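Side-chain contacts in CELL WALL surface anchor family protein (Streptococcus pneumoniae, PDB 2X9Z), which probably builds the shaft of the pneumococcal pilus as its repeating backbone subunit, RrgB, with a role in cell adhesion: residues A[54-59]-A[229-234]; A[68-73]-A[80-85]; A[89-94]-A[114-119]; A[215-220]-A[236-241]. The protein carries 1 engineered substitution. One frame throughout, in Å; residues are numbered along the deposited sequence. Where two conformers were deposited one is given.

Contact 1 (A[54-59]-A[229-234])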
loop_
_atom_site.group_PDB
_atom_site.type_symbol
_atom_site.label_atom_id
_atom_site.label_comp_id
_atom_site.label_asym_id
_atom_site.label_seq_id
_atom_site.Cartn_x
_atom_site.Cartn_y
_atom_site.Cartn_z
ATOM N N SER A 54 0.758 3.779 -3.608
ATOM C CA SER A 54 0.503 4.190 -2.241
ATOM C C SER A 54 1.356 3.289 -1.342
ATOM O O SER A 54 1.329 2.068 -1.479
ATOM C CB SER A 54 -0.992 4.035 -1.940
ATOM O OG SER A 54 -1.331 4.462 -0.633
ATOM N N ASP A 55 2.103 3.892 -0.423
ATOM C CA ASP A 55 3.070 3.166 0.389
ATOM C C ASP A 55 2.987 3.620 1.850
ATOM O O ASP A 55 3.030 4.813 2.138
ATOM C CB ASP A 55 4.462 3.441 -0.187
ATOM C CG ASP A 55 5.534 2.521 0.348
ATOM O OD1 ASP A 55 5.339 1.809 1.358
ATOM O OD2 ASP A 55 6.616 2.536 -0.276
ATOM N N ARG A 56 2.861 2.674 2.776
ATOM C CA ARG A 56 2.916 2.992 4.205
ATOM C C ARG A 56 3.817 1.994 4.899
ATOM O O ARG A 56 3.997 0.876 4.420
ATOM C CB ARG A 56 1.527 2.963 4.841
ATOM C CG ARG A 56 0.564 4.020 4.316
ATOM C CD ARG A 56 0.999 5.431 4.739
ATOM N NE ARG A 56 0.020 6.467 4.382
ATOM C CZ ARG A 56 -0.125 6.985 3.165
ATOM N NH1 ARG A 56 0.626 6.555 2.164
ATOM N NH2 ARG A 56 -1.036 7.927 2.948
HETATM N N MSE A 57 4.386 2.383 6.031
HETATM C CA MSE A 57 5.304 1.478 6.715
HETATM C C MSE A 57 5.116 1.486 8.224
HETATM O O MSE A 57 4.547 2.422 8.798
HETATM C CB MSE A 57 6.749 1.766 6.309
HETATM C CG MSE A 57 7.225 3.173 6.613
HETATM SE SE MSE A 57 8.625 3.728 5.355
HETATM C CE MSE A 57 7.447 4.033 3.828
ATOM N N THR A 58 5.570 0.416 8.864
ATOM C CA THR A 58 5.362 0.241 10.301
ATOM C C THR A 58 6.253 1.198 11.097
ATOM O O THR A 58 7.222 1.744 10.568
ATOM C CB THR A 58 5.544 -1.227 10.713
ATOM O OG1 THR A 58 6.835 -1.679 10.299
ATOM C CG2 THR A 58 4.483 -2.087 10.021
ATOM N N GLU A 59 5.907 1.414 12.362
ATOM C CA GLU A 59 6.424 2.569 13.096
ATOM C C GLU A 59 7.933 2.557 13.365
ATOM O O GLU A 59 8.519 3.611 13.618
ATOM C CB GLU A 59 5.644 2.782 14.394
ATOM C CG GLU A 59 5.840 1.695 15.419
ATOM C CD GLU A 59 5.231 2.048 16.766
ATOM O OE1 GLU A 59 4.579 3.105 16.883
ATOM O OE2 GLU A 59 5.406 1.267 17.713
ATOM N N TYR A 229 -8.352 3.588 2.027
ATOM C CA TYR A 229 -8.102 3.478 3.463
ATOM C C TYR A 229 -7.783 4.865 4.023
ATOM O O TYR A 229 -6.867 5.555 3.550
ATOM C CB TYR A 229 -6.949 2.513 3.746
ATOM C CG TYR A 229 -7.149 1.123 3.169
ATOM C CD1 TYR A 229 -6.774 0.836 1.857
ATOM C CD2 TYR A 229 -7.702 0.096 3.936
ATOM C CE1 TYR A 229 -6.950 -0.429 1.321
ATOM C CE2 TYR A 229 -7.882 -1.178 3.409
ATOM C CZ TYR A 229 -7.498 -1.435 2.103
ATOM O OH TYR A 229 -7.657 -2.695 1.579
ATOM N N GLN A 230 -8.562 5.287 5.008
ATOM C CA GLN A 230 -8.421 6.624 5.582
ATOM C C GLN A 230 -7.190 6.704 6.487
ATOM O O GLN A 230 -6.752 5.702 7.062
ATOM C CB GLN A 230 -9.676 6.976 6.388
ATOM C CG GLN A 230 -10.959 6.850 5.593
ATOM C CD GLN A 230 -10.945 7.721 4.361
ATOM O OE1 GLN A 230 -11.025 7.231 3.231
ATOM N NE2 GLN A 230 -10.828 9.019 4.567
ATOM N N GLU A 231 -6.639 7.898 6.639
ATOM C CA GLU A 231 -5.527 8.073 7.558
ATOM C C GLU A 231 -5.943 7.700 8.982
ATOM O O GLU A 231 -7.111 7.836 9.356
ATOM C CB GLU A 231 -5.007 9.511 7.505
ATOM C CG GLU A 231 -4.445 9.924 6.147
ATOM C CD GLU A 231 -3.218 9.116 5.732
ATOM O OE1 GLU A 231 -2.355 8.816 6.584
ATOM O OE2 GLU A 231 -3.108 8.791 4.536
ATOM N N ILE A 232 -4.979 7.223 9.767
ATOM C CA ILE A 232 -5.236 6.820 11.151
ATOM C C ILE A 232 -5.347 8.041 12.055
ATOM O O ILE A 232 -4.541 8.972 11.958
ATOM C CB ILE A 232 -4.122 5.876 11.693
ATOM C CG1 ILE A 232 -3.997 4.635 10.809
ATOM C CG2 ILE A 232 -4.358 5.517 13.163
ATOM C CD1 ILE A 232 -5.288 3.899 10.583
ATOM N N THR A 233 -6.353 8.036 12.925
ATOM C CA THR A 233 -6.547 9.108 13.898
ATOM C C THR A 233 -6.509 8.599 15.338
ATOM O O THR A 233 -6.188 9.352 16.256
ATOM C CB THR A 233 -7.892 9.839 13.691
ATOM O OG1 THR A 233 -8.978 8.926 13.909
ATOM C CG2 THR A 233 -7.983 10.411 12.289
ATOM N N THR A 234 -6.826 7.319 15.526
ATOM C CA THR A 234 -7.054 6.767 16.859
ATOM C C THR A 234 -6.633 5.305 16.936
ATOM O O THR A 234 -7.008 4.511 16.081
ATOM C CB THR A 234 -8.558 6.827 17.200
ATOM O OG1 THR A 234 -9.033 8.176 17.078
ATOM C CG2 THR A 234 -8.823 6.302 18.603
#
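Arg56 and Glu231 face each other between two Cna-B-like regions of the pilin, and one salt bridge joins the two segments, one partner lying on strand 50-57 and the other in the loop between strands 226-229 and 237-243. Each residue contributes about half of the small buried surface of 73 Å². The bond runs from Arg56 NH2 to Glu231 OE2 over 2.7 Å and is fairly straight, with an N-H...O angle of 158°. OE2 receives it on its syn lone pair, the side facing the other carboxylate oxygen, and lies close to the guanidinium plane. The two flat groups are nearly coplanar, 27° apart, although the side chains themselves cross at about a right angle. Glu231 starts beside its own backbone N and folds again at chi2 (-63°), which swings the carboxylate toward the strand from an otherwise exposed loop position. Arg56 is likewise bent at chi2, and NH2 also meets Asp92 of the adjacent strand in a further salt bridge. The two carboxylates probably offset the buried positive charge, and together they restrict the rotation of the guanidinium. NE, by contrast, is buried with no partner in the model. At the remaining terminal nitrogen, NH1 donates to Asp55 O at 3.0 Å, lying above that carbonyl's plane rather than on a lone pair.

Contact 2 (A[68-73]-A[80-85])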
loop_
_atom_site.group_PDB
_atom_site.type_symbol
_atom_site.label_atom_id
_atom_site.label_comp_id
_atom_site.label_asym_id
_atom_site.label_seq_id
_atom_site.Cartn_x
_atom_site.Cartn_y
_atom_site.Cartn_z
ATOM N N VAL A 68 12.002 10.676 -2.318
ATOM C CA VAL A 68 11.318 9.951 -3.391
ATOM C C VAL A 68 11.785 10.413 -4.768
ATOM O O VAL A 68 11.769 11.612 -5.069
ATOM C CB VAL A 68 9.780 10.073 -3.290
ATOM C CG1 VAL A 68 9.106 9.266 -4.385
ATOM C CG2 VAL A 68 9.294 9.613 -1.931
ATOM N N LYS A 69 12.206 9.454 -5.591
ATOM C CA LYS A 69 12.567 9.704 -6.983
ATOM C C LYS A 69 11.782 8.748 -7.874
ATOM O O LYS A 69 11.530 7.603 -7.501
ATOM C CB LYS A 69 14.066 9.474 -7.201
ATOM C CG LYS A 69 14.989 10.254 -6.265
ATOM C CD LYS A 69 15.323 11.635 -6.797
ATOM C CE LYS A 69 16.523 12.238 -6.073
ATOM N NZ LYS A 69 16.244 12.455 -4.637
ATOM N N VAL A 70 11.372 9.223 -9.043
ATOM C CA VAL A 70 10.606 8.380 -9.957
ATOM C C VAL A 70 11.115 8.494 -11.393
ATOM O O VAL A 70 11.344 9.599 -11.901
ATOM C CB VAL A 70 9.088 8.693 -9.883
ATOM C CG1 VAL A 70 8.814 10.168 -10.136
ATOM C CG2 VAL A 70 8.305 7.814 -10.849
ATOM N N THR A 71 11.290 7.339 -12.029
ATOM C CA THR A 71 11.773 7.253 -13.399
ATOM C C THR A 71 10.860 6.351 -14.218
ATOM O O THR A 71 10.220 5.441 -13.679
ATOM C CB THR A 71 13.218 6.677 -13.467
ATOM O OG1 THR A 71 13.239 5.360 -12.901
ATOM C CG2 THR A 71 14.205 7.580 -12.724
ATOM N N VAL A 72 10.795 6.621 -15.517
ATOM C CA VAL A 72 10.198 5.696 -16.474
ATOM C C VAL A 72 11.291 5.289 -17.456
ATOM O O VAL A 72 11.931 6.145 -18.063
ATOM C CB VAL A 72 9.033 6.337 -17.239
ATOM C CG1 VAL A 72 8.496 5.366 -18.286
ATOM C CG2 VAL A 72 7.937 6.777 -16.280
ATOM N N ASP A 73 11.528 3.984 -17.585
ATOM C CA ASP A 73 12.635 3.460 -18.382
ATOM C C ASP A 73 13.943 4.181 -18.042
ATOM O O ASP A 73 14.748 4.498 -18.914
ATOM C CB ASP A 73 12.324 3.522 -19.881
ATOM C CG ASP A 73 11.240 2.530 -20.300
ATOM O OD1 ASP A 73 10.879 1.639 -19.505
ATOM O OD2 ASP A 73 10.738 2.630 -21.434
ATOM N N GLY A 80 5.951 18.098 -13.373
ATOM C CA GLY A 80 4.538 18.130 -13.711
ATOM C C GLY A 80 3.967 16.796 -14.166
ATOM O O GLY A 80 2.771 16.699 -14.460
ATOM N N ASP A 81 4.809 15.767 -14.226
ATOM C CA ASP A 81 4.380 14.442 -14.674
ATOM C C ASP A 81 3.730 13.609 -13.566
ATOM O O ASP A 81 3.151 12.555 -13.836
ATOM C CB ASP A 81 5.567 13.651 -15.222
ATOM C CG ASP A 81 6.115 14.217 -16.511
ATOM O OD1 ASP A 81 5.433 15.045 -17.155
ATOM O OD2 ASP A 81 7.233 13.814 -16.881
ATOM N N TYR A 82 3.861 14.050 -12.322
ATOM C CA TYR A 82 3.333 13.287 -11.197
ATOM C C TYR A 82 2.998 14.208 -10.035
ATOM O O TYR A 82 3.475 15.341 -9.977
ATOM C CB TYR A 82 4.331 12.207 -10.742
ATOM C CG TYR A 82 5.643 12.738 -10.205
ATOM C CD1 TYR A 82 6.664 13.122 -11.065
ATOM C CD2 TYR A 82 5.873 12.827 -8.835
ATOM C CE1 TYR A 82 7.869 13.598 -10.580
ATOM C CE2 TYR A 82 7.073 13.306 -8.338
ATOM C CZ TYR A 82 8.070 13.688 -9.216
ATOM O OH TYR A 82 9.264 14.156 -8.726
ATOM N N ALA A 83 2.171 13.709 -9.120
ATOM C CA ALA A 83 1.820 14.414 -7.901
ATOM C C ALA A 83 2.178 13.512 -6.736
ATOM O O ALA A 83 1.667 12.396 -6.624
ATOM C CB ALA A 83 0.337 14.734 -7.878
ATOM N N LEU A 84 3.075 13.998 -5.887
ATOM C CA LEU A 84 3.563 13.260 -4.734
ATOM C C LEU A 84 3.040 13.907 -3.457
ATOM O O LEU A 84 3.144 15.123 -3.287
ATOM C CB LEU A 84 5.095 13.290 -4.723
ATOM C CG LEU A 84 5.801 12.697 -3.503
ATOM C CD1 LEU A 84 5.557 11.197 -3.430
ATOM C CD2 LEU A 84 7.286 12.990 -3.552
ATOM N N THR A 85 2.500 13.089 -2.560
ATOM C CA THR A 85 2.100 13.552 -1.241
ATOM C C THR A 85 2.802 12.690 -0.207
ATOM O O THR A 85 2.655 11.465 -0.205
ATOM C CB THR A 85 0.582 13.450 -1.032
ATOM O OG1 THR A 85 -0.095 14.148 -2.084
ATOM C CG2 THR A 85 0.186 14.066 0.307
HETATM O O HOH W 1 10.479 13.628 -6.218
#
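Between the two sheets of a beta sandwich, beside the edge strand 82-87, Val68 and Val70 on strand 61-72 face Tyr82 and Leu84, each pair closing the gap between the sheets. Val70 sets one methyl squarely on the aromatic ring: CG1 stands 3.5 Å above the plane of Tyr82, and it lies 3.6 Å from the ring centroid, only 13° off the normal. This is a CH-pi contact made at the middle of the face, with CE1 the nearest ring atom and all six carbons at similar range. CG1 of Val70 sits between the backbone N and the carbonyl carbon (chi1 55°), and CG of Tyr82 takes the same place on its own residue (chi1 64°); the two side chains come from opposite directions, and these torsions set the methyl over the ring. Next along the strands, Val68 and Leu84 meet tip to tip, Val68 CB being 3.8 Å from Leu84 CD2; a looser approach joins Val68 CG1 to Leu84 CD1 at 4.2 Å. The phenol end is tied to the other strand by a water, which donates to Val68 O at 2.7 Å and lies 2.8 Å from Tyr82 OH. Leu93 of strand 90-95 touches Val68 and Tyr82, and Leu77, from a loop, packs on Val70 and Tyr82. Inward-facing apolar side chains from two facing sheets are the core packing of a beta sandwich, found here next to an edge strand.

Contact 3 (A[89-94]-A[114-119])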
loop_
_atom_site.group_PDB
_atom_site.type_symbol
_atom_site.label_atom_id
_atom_site.label_comp_id
_atom_site.label_asym_id
_atom_site.label_seq_id
_atom_site.Cartn_x
_atom_site.Cartn_y
_atom_site.Cartn_z
ATOM N N THR A 89 4.189 8.506 7.677
ATOM C CA THR A 89 4.371 7.061 7.560
ATOM C C THR A 89 4.536 6.545 6.128
ATOM O O THR A 89 4.549 5.333 5.917
ATOM C CB THR A 89 3.201 6.296 8.229
ATOM O OG1 THR A 89 1.963 6.705 7.635
ATOM C CG2 THR A 89 3.165 6.573 9.729
ATOM N N GLY A 90 4.658 7.443 5.153
ATOM C CA GLY A 90 4.816 7.017 3.773
ATOM C C GLY A 90 4.390 8.063 2.771
ATOM O O GLY A 90 4.484 9.255 3.035
ATOM N N PHE A 91 3.906 7.617 1.620
ATOM C CA PHE A 91 3.614 8.551 0.553
ATOM C C PHE A 91 2.629 7.979 -0.449
ATOM O O PHE A 91 2.373 6.764 -0.477
ATOM C CB PHE A 91 4.902 8.952 -0.171
ATOM C CG PHE A 91 5.556 7.815 -0.912
ATOM C CD1 PHE A 91 5.228 7.541 -2.239
ATOM C CD2 PHE A 91 6.491 7.009 -0.280
ATOM C CE1 PHE A 91 5.829 6.482 -2.916
ATOM C CE2 PHE A 91 7.093 5.957 -0.957
ATOM C CZ PHE A 91 6.764 5.695 -2.275
ATOM N N ASP A 92 2.085 8.868 -1.268
ATOM C CA ASP A 92 1.253 8.495 -2.404
ATOM C C ASP A 92 1.780 9.254 -3.610
ATOM O O ASP A 92 2.060 10.450 -3.518
ATOM C CB ASP A 92 -0.205 8.875 -2.143
ATOM C CG ASP A 92 -0.805 8.113 -0.984
ATOM O OD1 ASP A 92 -1.517 7.135 -1.255
ATOM O OD2 ASP A 92 -0.573 8.486 0.191
ATOM N N LEU A 93 1.938 8.557 -4.734
ATOM C CA LEU A 93 2.499 9.151 -5.944
ATOM C C LEU A 93 1.579 8.776 -7.094
ATOM O O LEU A 93 1.363 7.594 -7.355
ATOM C CB LEU A 93 3.923 8.640 -6.209
ATOM C CG LEU A 93 4.727 9.340 -7.320
ATOM C CD1 LEU A 93 6.224 9.127 -7.124
ATOM C CD2 LEU A 93 4.310 8.896 -8.725
ATOM N N LYS A 94 1.023 9.776 -7.768
ATOM C CA LYS A 94 0.107 9.517 -8.860
ATOM C C LYS A 94 0.586 10.213 -10.126
ATOM O O LYS A 94 1.082 11.343 -10.077
ATOM C CB LYS A 94 -1.292 10.006 -8.499
ATOM C CG LYS A 94 -1.428 11.510 -8.408
ATOM C CD LYS A 94 -2.883 11.920 -8.460
ATOM C CE LYS A 94 -3.107 12.976 -9.517
ATOM N NZ LYS A 94 -4.557 13.214 -9.731
ATOM N N ILE A 114 10.323 3.651 -8.587
ATOM C CA ILE A 114 10.216 4.648 -7.536
ATOM C C ILE A 114 11.203 4.255 -6.446
ATOM O O ILE A 114 11.193 3.118 -5.969
ATOM C CB ILE A 114 8.801 4.686 -6.938
ATOM C CG1 ILE A 114 7.781 5.029 -8.025
ATOM C CG2 ILE A 114 8.730 5.681 -5.768
ATOM C CD1 ILE A 114 6.339 4.830 -7.582
ATOM N N THR A 115 12.078 5.179 -6.069
ATOM C CA THR A 115 13.053 4.903 -5.019
ATOM C C THR A 115 12.875 5.891 -3.877
ATOM O O THR A 115 12.407 7.019 -4.074
ATOM C CB THR A 115 14.502 4.967 -5.544
ATOM O OG1 THR A 115 14.792 6.292 -6.000
ATOM C CG2 THR A 115 14.708 4.003 -6.699
ATOM N N TYR A 116 13.256 5.460 -2.678
ATOM C CA TYR A 116 13.180 6.303 -1.484
ATOM C C TYR A 116 13.901 5.586 -0.356
ATOM O O TYR A 116 14.308 4.438 -0.505
ATOM C CB TYR A 116 11.724 6.562 -1.082
ATOM C CG TYR A 116 11.006 5.333 -0.581
ATOM C CD1 TYR A 116 10.996 5.015 0.780
ATOM C CD2 TYR A 116 10.349 4.480 -1.459
ATOM C CE1 TYR A 116 10.343 3.882 1.257
ATOM C CE2 TYR A 116 9.685 3.345 -0.994
ATOM C CZ TYR A 116 9.692 3.053 0.364
ATOM O OH TYR A 116 9.045 1.937 0.825
ATOM N N SER A 117 14.055 6.258 0.772
ATOM C CA SER A 117 14.652 5.595 1.921
ATOM C C SER A 117 13.824 5.789 3.180
ATOM O O SER A 117 12.933 6.651 3.235
ATOM C CB SER A 117 16.093 6.057 2.140
ATOM O OG SER A 117 16.147 7.433 2.464
ATOM N N ALA A 118 14.120 4.963 4.180
ATOM C CA ALA A 118 13.526 5.080 5.503
ATOM C C ALA A 118 14.617 4.779 6.509
ATOM O O ALA A 118 15.613 4.152 6.176
ATOM C CB ALA A 118 12.375 4.115 5.659
ATOM N N THR A 119 14.435 5.239 7.737
ATOM C CA THR A 119 15.446 5.058 8.766
ATOM C C THR A 119 14.916 4.136 9.852
ATOM O O THR A 119 13.820 4.348 10.366
ATOM C CB THR A 119 15.795 6.409 9.402
ATOM O OG1 THR A 119 16.235 7.306 8.382
ATOM C CG2 THR A 119 16.897 6.259 10.438
#
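Phe91 presents its edge to the face of Tyr116 in a T-shaped pair, the ring centroids 5.1 Å apart and the planes at 71°. The touching atom is Phe91 CE2, which stands 3.6 Å above the tyrosine plane, displaced from the centre toward the rim on the side of CD2 and CE2. Both residues hold CG between their backbone N and carbonyl carbon (chi1 66° in Phe91), which sets each ring on its inward-pointing CB where edge and face can meet. The same phenylalanine ring reaches Ile114: CZ lies 4.0 Å from the branch methyl CG2, the two side chains sliding past each other in opposite directions. Farther along, Leu93 CD1 and Ile114 CD1 make a looser contact at 4.3 Å. Beyond this first shell, Tyr36 meets the tyrosine ring almost in parallel, and Phe63 lies against the Phe91 ring. The hydroxyl of Tyr116 has a weak hydrogen bond to Asp55 OD2, which gives the polar end of an otherwise buried ring a partner. Val68 fills in beside Leu93 and Ile114. The axes of strands 90-94 and 114-119 come no closer than 10.0 Å and run nearly antiparallel; the four side chains bridge the gap. Such interlocking of aromatic and branched aliphatic side chains between two sheets is the hydrophobic core of a beta sandwich, here in the Cna-B-like domain of a pilin backbone subunit.

Contact 4 (A[215-220]-A[236-241])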
loop_
_atom_site.group_PDB
_atom_site.type_symbol
_atom_site.label_atom_id
_atom_site.label_comp_id
_atom_site.label_asym_id
_atom_site.label_seq_id
_atom_site.Cartn_x
_atom_site.Cartn_y
_atom_site.Cartn_z
ATOM N N TYR A 215 -1.444 -3.748 13.027
ATOM C CA TYR A 215 -2.172 -4.627 12.125
ATOM C C TYR A 215 -2.758 -3.819 10.978
ATOM O O TYR A 215 -2.797 -2.593 11.020
ATOM C CB TYR A 215 -3.331 -5.312 12.849
ATOM C CG TYR A 215 -2.953 -6.131 14.062
ATOM C CD1 TYR A 215 -2.729 -7.497 13.957
ATOM C CD2 TYR A 215 -2.855 -5.543 15.315
ATOM C CE1 TYR A 215 -2.393 -8.252 15.071
ATOM C CE2 TYR A 215 -2.523 -6.287 16.433
ATOM C CZ TYR A 215 -2.296 -7.645 16.305
ATOM O OH TYR A 215 -1.972 -8.390 17.414
ATOM N N LYS A 216 -3.227 -4.519 9.955
ATOM C CA LYS A 216 -3.892 -3.863 8.837
ATOM C C LYS A 216 -5.054 -4.736 8.384
ATOM O O LYS A 216 -4.921 -5.957 8.324
ATOM C CB LYS A 216 -2.908 -3.629 7.683
ATOM C CG LYS A 216 -2.198 -4.889 7.185
ATOM C CD LYS A 216 -1.128 -4.588 6.120
ATOM C CE LYS A 216 -0.502 -5.879 5.593
ATOM N NZ LYS A 216 0.630 -5.643 4.653
ATOM N N PHE A 217 -6.198 -4.118 8.081
ATOM C CA PHE A 217 -7.289 -4.828 7.417
ATOM C C PHE A 217 -7.050 -4.718 5.916
ATOM O O PHE A 217 -7.040 -3.607 5.367
ATOM C CB PHE A 217 -8.661 -4.217 7.728
ATOM C CG PHE A 217 -9.166 -4.481 9.119
ATOM C CD1 PHE A 217 -9.721 -5.709 9.461
ATOM C CD2 PHE A 217 -9.132 -3.480 10.077
ATOM C CE1 PHE A 217 -10.209 -5.938 10.742
ATOM C CE2 PHE A 217 -9.619 -3.699 11.352
ATOM C CZ PHE A 217 -10.154 -4.929 11.689
ATOM N N VAL A 218 -6.875 -5.853 5.247
ATOM C CA VAL A 218 -6.701 -5.852 3.800
ATOM C C VAL A 218 -8.000 -6.345 3.162
ATOM O O VAL A 218 -8.401 -7.492 3.354
ATOM C CB VAL A 218 -5.512 -6.748 3.365
ATOM C CG1 VAL A 218 -5.255 -6.605 1.879
ATOM C CG2 VAL A 218 -4.249 -6.416 4.170
ATOM N N GLU A 219 -8.669 -5.464 2.428
ATOM C CA GLU A 219 -9.929 -5.821 1.792
ATOM C C GLU A 219 -9.704 -6.858 0.695
ATOM O O GLU A 219 -8.881 -6.655 -0.204
ATOM C CB GLU A 219 -10.577 -4.573 1.200
ATOM C CG GLU A 219 -11.965 -4.791 0.629
ATOM C CD GLU A 219 -12.622 -3.487 0.241
ATOM O OE1 GLU A 219 -12.834 -2.641 1.138
ATOM O OE2 GLU A 219 -12.928 -3.298 -0.955
ATOM N N ARG A 220 -10.405 -7.984 0.775
ATOM C CA ARG A 220 -10.438 -8.877 -0.372
ATOM C C ARG A 220 -11.191 -8.181 -1.509
ATOM O O ARG A 220 -12.244 -7.593 -1.296
ATOM C CB ARG A 220 -11.101 -10.198 -0.005
ATOM C CG ARG A 220 -10.336 -11.000 1.059
ATOM C CD ARG A 220 -10.933 -12.375 1.264
ATOM N NE ARG A 220 -10.257 -13.081 2.345
ATOM C CZ ARG A 220 -10.583 -14.297 2.759
ATOM N NH1 ARG A 220 -11.583 -14.945 2.178
ATOM N NH2 ARG A 220 -9.908 -14.861 3.752
ATOM N N GLY A 236 -7.010 1.615 17.670
ATOM C CA GLY A 236 -8.212 0.800 17.740
ATOM C C GLY A 236 -9.292 1.118 16.717
ATOM O O GLY A 236 -10.356 0.515 16.764
ATOM N N GLU A 237 -9.027 2.047 15.794
ATOM C CA GLU A 237 -9.992 2.398 14.743
ATOM C C GLU A 237 -9.330 2.462 13.367
ATOM O O GLU A 237 -8.294 3.107 13.195
ATOM C CB GLU A 237 -10.670 3.748 15.028
ATOM C CG GLU A 237 -11.257 3.925 16.429
ATOM C CD GLU A 237 -12.515 3.096 16.691
ATOM O OE1 GLU A 237 -13.208 2.701 15.726
ATOM O OE2 GLU A 237 -12.820 2.851 17.878
ATOM N N ILE A 238 -9.944 1.802 12.392
ATOM C CA ILE A 238 -9.530 1.885 10.993
ATOM C C ILE A 238 -10.780 2.130 10.157
ATOM O O ILE A 238 -11.802 1.470 10.378
ATOM C CB ILE A 238 -8.831 0.588 10.537
ATOM C CG1 ILE A 238 -7.396 0.542 11.071
ATOM C CG2 ILE A 238 -8.853 0.431 9.011
ATOM C CD1 ILE A 238 -6.673 -0.749 10.775
ATOM N N ALA A 239 -10.711 3.081 9.225
ATOM C CA ALA A 239 -11.844 3.406 8.362
ATOM C C ALA A 239 -11.480 3.180 6.900
ATOM O O ALA A 239 -10.368 3.491 6.460
ATOM C CB ALA A 239 -12.299 4.850 8.574
ATOM N N VAL A 240 -12.432 2.636 6.151
ATOM C CA VAL A 240 -12.249 2.387 4.729
ATOM C C VAL A 240 -13.460 2.915 3.965
ATOM O O VAL A 240 -14.603 2.746 4.403
ATOM C CB VAL A 240 -12.084 0.884 4.442
ATOM C CG1 VAL A 240 -11.808 0.638 2.963
ATOM C CG2 VAL A 240 -10.956 0.308 5.289
ATOM N N LYS A 241 -13.208 3.563 2.834
ATOM C CA LYS A 241 -14.273 4.038 1.959
ATOM C C LYS A 241 -14.154 3.284 0.644
ATOM O O LYS A 241 -13.105 3.324 0.007
ATOM C CB LYS A 241 -14.138 5.547 1.743
ATOM C CG LYS A 241 -15.223 6.131 0.854
ATOM C CD LYS A 241 -15.372 7.636 1.048
ATOM C CE LYS A 241 -14.229 8.418 0.420
ATOM N NZ LYS A 241 -14.490 9.899 0.462
#
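Phe217 and Ile238 pack between strands 215-219 and 237-241, which belong to different sheets and run roughly parallel, their axes 8.7 Å apart and 21° from each other. Ile238 places CG1 beside its backbone N and then extends fully (chi2 175°), carrying CD1 to within 3.7 Å of Phe217 CD2. Its branch methyl CG2, anti to the backbone N, lies 4.1 Å from Phe217 CD2, and both methyls bear on that one ring atom from the same side. Phe217 also has CG anti to its carbonyl carbon, and the two side chains meet at a slant, CD1 approaching the ring neither flat on nor end on. The reach of Ile238 CD1 also brings it to 4.3 Å from Tyr215 O. One step along each strand, Glu219 is extended throughout, with CG anti to the backbone N, and its carboxylate comes near Val240, a doubtful contact because that valine has two conformers. Leu183 and Val195 pack on Phe217 from its own sheet, while Leu161 lies on Val240. Lys163 touches Glu219, and Asn242 lies close, the nature of its polar contact undecided; this lysine-glutamate-asparagine grouping is consistent with the sites at which intramolecular isopeptide bonds form in Gram-positive pilin domains. Across the two segments, dispersion between apolar groups holds Phe217 against Ile238, which implies a fit made by shape and not by directed bonds.

Contacts 2 and 3 lie in one Cna-B-like region, their centres 11 Å apart, and both span the gap between its two sheets: strands 61-72 and 110-120 are neighbours in one sheet, 82-87 and 90-95 in the facing one. Along the chain contact 2 closes before contact 3 opens, both nest inside the loop closed by contact 1, and both close before contact 4 opens. Contact 4 packs the two sheets of the other region, 27 Å from contact 2 between centres; its segments alternate with those of contact 1. Contact 1 joins the regions, strand 50-57 neighbouring 90-95 of contact 3. Two separately packed sandwiches thus meet at a polar junction, consistent with a modular pilus shaft.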